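PDB 3OHE: histidine triad (HIT) protein from Marinobacter aquaeolei, which probably acts as a hydrolase of the histidine triad (HIT) family and binds calcium ions in the crystal. Local coordinates for residues A[20-25]-A[59-64]. Residues are numbered along the deposited sequence; the frame is centred on the assembly and turned at random.
Sequences RLCDVL and LFESSA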
loop_
_atom_site.group_PDB
_atom_site.type_symbol
_atom_site.label_atom_id
_atom_site.label_comp_id
_atom_site.label_asym_id
_atom_site.label_seq_id
_atom_site.Cartn_x
_atom_site.Cartn_y
_atom_site.Cartn_z
ATOM N N ARG A 20 17.366 9.436 -2.351
ATOM C CA ARG A 20 17.304 10.826 -2.769
ATOM C C ARG A 20 16.185 11.558 -2.039
ATOM O O ARG A 20 16.394 12.670 -1.530
ATOM C CB ARG A 20 17.140 10.931 -4.280
ATOM C CG ARG A 20 17.451 12.329 -4.826
ATOM C CD ARG A 20 17.441 12.405 -6.335
ATOM N NE ARG A 20 18.476 11.514 -6.873
ATOM C CZ ARG A 20 18.693 11.328 -8.166
ATOM N NH1 ARG A 20 17.938 11.946 -9.061
ATOM N NH2 ARG A 20 19.634 10.472 -8.559
ATOM N N LEU A 21 15.014 10.926 -1.915
ATOM C CA LEU A 21 13.867 11.571 -1.287
ATOM C C LEU A 21 13.595 11.168 0.172
ATOM O O LEU A 21 12.963 11.951 0.890
ATOM C CB LEU A 21 12.622 11.256 -2.149
ATOM C CG LEU A 21 11.264 11.811 -1.682
ATOM C CD1 LEU A 21 11.287 13.336 -1.704
ATOM C CD2 LEU A 21 10.152 11.249 -2.565
ATOM N N CYS A 22 14.018 9.973 0.577
ATOM C CA CYS A 22 13.490 9.345 1.786
ATOM C C CYS A 22 14.536 8.912 2.787
ATOM O O CYS A 22 15.653 8.481 2.439
ATOM C CB CYS A 22 12.691 8.077 1.450
ATOM S SG CYS A 22 11.284 8.331 0.339
ATOM N N ASP A 23 14.151 8.936 4.063
ATOM C CA ASP A 23 14.857 8.119 5.039
ATOM C C ASP A 23 14.437 6.672 4.860
ATOM O O ASP A 23 13.252 6.359 4.691
ATOM C CB ASP A 23 14.548 8.601 6.468
ATOM C CG ASP A 23 15.286 9.888 6.844
ATOM O OD1 ASP A 23 16.186 10.365 6.103
ATOM O OD2 ASP A 23 14.979 10.444 7.950
ATOM N N VAL A 24 15.424 5.776 4.922
ATOM C CA VAL A 24 15.206 4.354 4.720
ATOM C C VAL A 24 15.398 3.685 6.057
ATOM O O VAL A 24 16.525 3.702 6.605
ATOM C CB VAL A 24 16.139 3.762 3.644
ATOM C CG1 VAL A 24 15.737 2.295 3.343
ATOM C CG2 VAL A 24 16.111 4.598 2.383
ATOM N N LEU A 25 14.315 3.127 6.617
ATOM C CA LEU A 25 14.277 2.641 7.983
ATOM C C LEU A 25 13.970 1.160 8.009
ATOM O O LEU A 25 13.119 0.684 7.288
ATOM C CB LEU A 25 13.221 3.425 8.765
ATOM C CG LEU A 25 13.312 4.956 8.750
ATOM C CD1 LEU A 25 12.174 5.520 9.601
ATOM C CD2 LEU A 25 14.723 5.470 9.207
ATOM N N LEU A 59 7.483 6.626 -6.101
ATOM C CA LEU A 59 7.170 5.420 -6.847
ATOM C C LEU A 59 8.422 4.752 -7.389
ATOM O O LEU A 59 8.603 3.534 -7.290
ATOM C CB LEU A 59 6.202 5.758 -7.995
ATOM C CG LEU A 59 5.966 4.672 -9.039
ATOM C CD1 LEU A 59 5.255 3.455 -8.446
ATOM C CD2 LEU A 59 5.168 5.282 -10.255
ATOM N N PHE A 60 9.303 5.538 -8.008
ATOM C CA PHE A 60 10.570 4.989 -8.539
ATOM C C PHE A 60 11.327 4.266 -7.415
ATOM O O PHE A 60 11.781 3.123 -7.583
ATOM C CB PHE A 60 11.450 6.098 -9.152
ATOM C CG PHE A 60 12.826 5.645 -9.434
ATOM C CD1 PHE A 60 13.104 4.852 -10.519
ATOM C CD2 PHE A 60 13.853 5.897 -8.522
ATOM C CE1 PHE A 60 14.425 4.406 -10.742
ATOM C CE2 PHE A 60 15.149 5.439 -8.730
ATOM C CZ PHE A 60 15.409 4.678 -9.839
ATOM N N GLU A 61 11.474 4.937 -6.283
ATOM C CA GLU A 61 12.244 4.376 -5.166
ATOM C C GLU A 61 11.564 3.135 -4.602
ATOM O O GLU A 61 12.230 2.132 -4.300
ATOM C CB GLU A 61 12.466 5.426 -4.062
ATOM C CG GLU A 61 13.355 6.573 -4.567
ATOM C CD GLU A 61 13.725 7.603 -3.501
ATOM O OE1 GLU A 61 13.274 7.418 -2.367
ATOM O OE2 GLU A 61 14.465 8.576 -3.809
ATOM N N SER A 62 10.257 3.186 -4.421
ATOM C CA SER A 62 9.494 2.076 -3.859
ATOM C C SER A 62 9.557 0.851 -4.755
ATOM O O SER A 62 9.771 -0.273 -4.282
ATOM C CB SER A 62 8.047 2.486 -3.664
ATOM O OG SER A 62 7.263 1.411 -3.180
ATOM N N SER A 63 9.346 1.055 -6.061
ATOM C CA SER A 63 9.417 -0.064 -7.002
ATOM C C SER A 63 10.806 -0.666 -7.053
ATOM O O SER A 63 10.961 -1.900 -7.133
ATOM C CB SER A 63 8.968 0.374 -8.377
ATOM O OG SER A 63 7.555 0.456 -8.398
ATOM N N ALA A 64 11.856 0.141 -7.015
ATOM C CA ALA A 64 13.236 -0.352 -7.057
ATOM C C ALA A 64 13.545 -1.106 -5.756
ATOM O O ALA A 64 14.131 -2.205 -5.755
ATOM C CB ALA A 64 14.235 0.803 -7.286
#
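The carboxylate of E61 reaches from helix 52-72 of the HIT fold into the turn between the antiparallel strands 13-18 and 22-27, an example of a buried helix acid bonded to the backbone of a β-hairpin turn. Its CG lies anti to the carbonyl carbon (chi1 -66°), and the chain beyond is extended, which carries OE2 to the backbone N of L21 and leaves OE1 facing the side chain of C22. There the N-H of L21 meets the syn lone pair of E61 OE2, with N and OE2 3.1 Å apart and an angle of 152° at the hydrogen. The same oxygen forms a salt bridge with R57, one helical turn earlier, while E61 OE1 takes a hydrogen bond from S19 OG in the turn. With a partner on each oxygen, the carboxylate is fixed in rotation, and R57 would be expected to stabilise its negative charge. R20 directs its CB toward the helix, 3.6 Å from E61 OE2, but its guanidinium turns to the chain terminus, where NE forms a salt bridge with A137 OXT. L21 CB stands obliquely off one carboxylate face, 3.7 Å from E61 OE2. On the strand side, C22 SG lies 3.5 Å from E61 OE1.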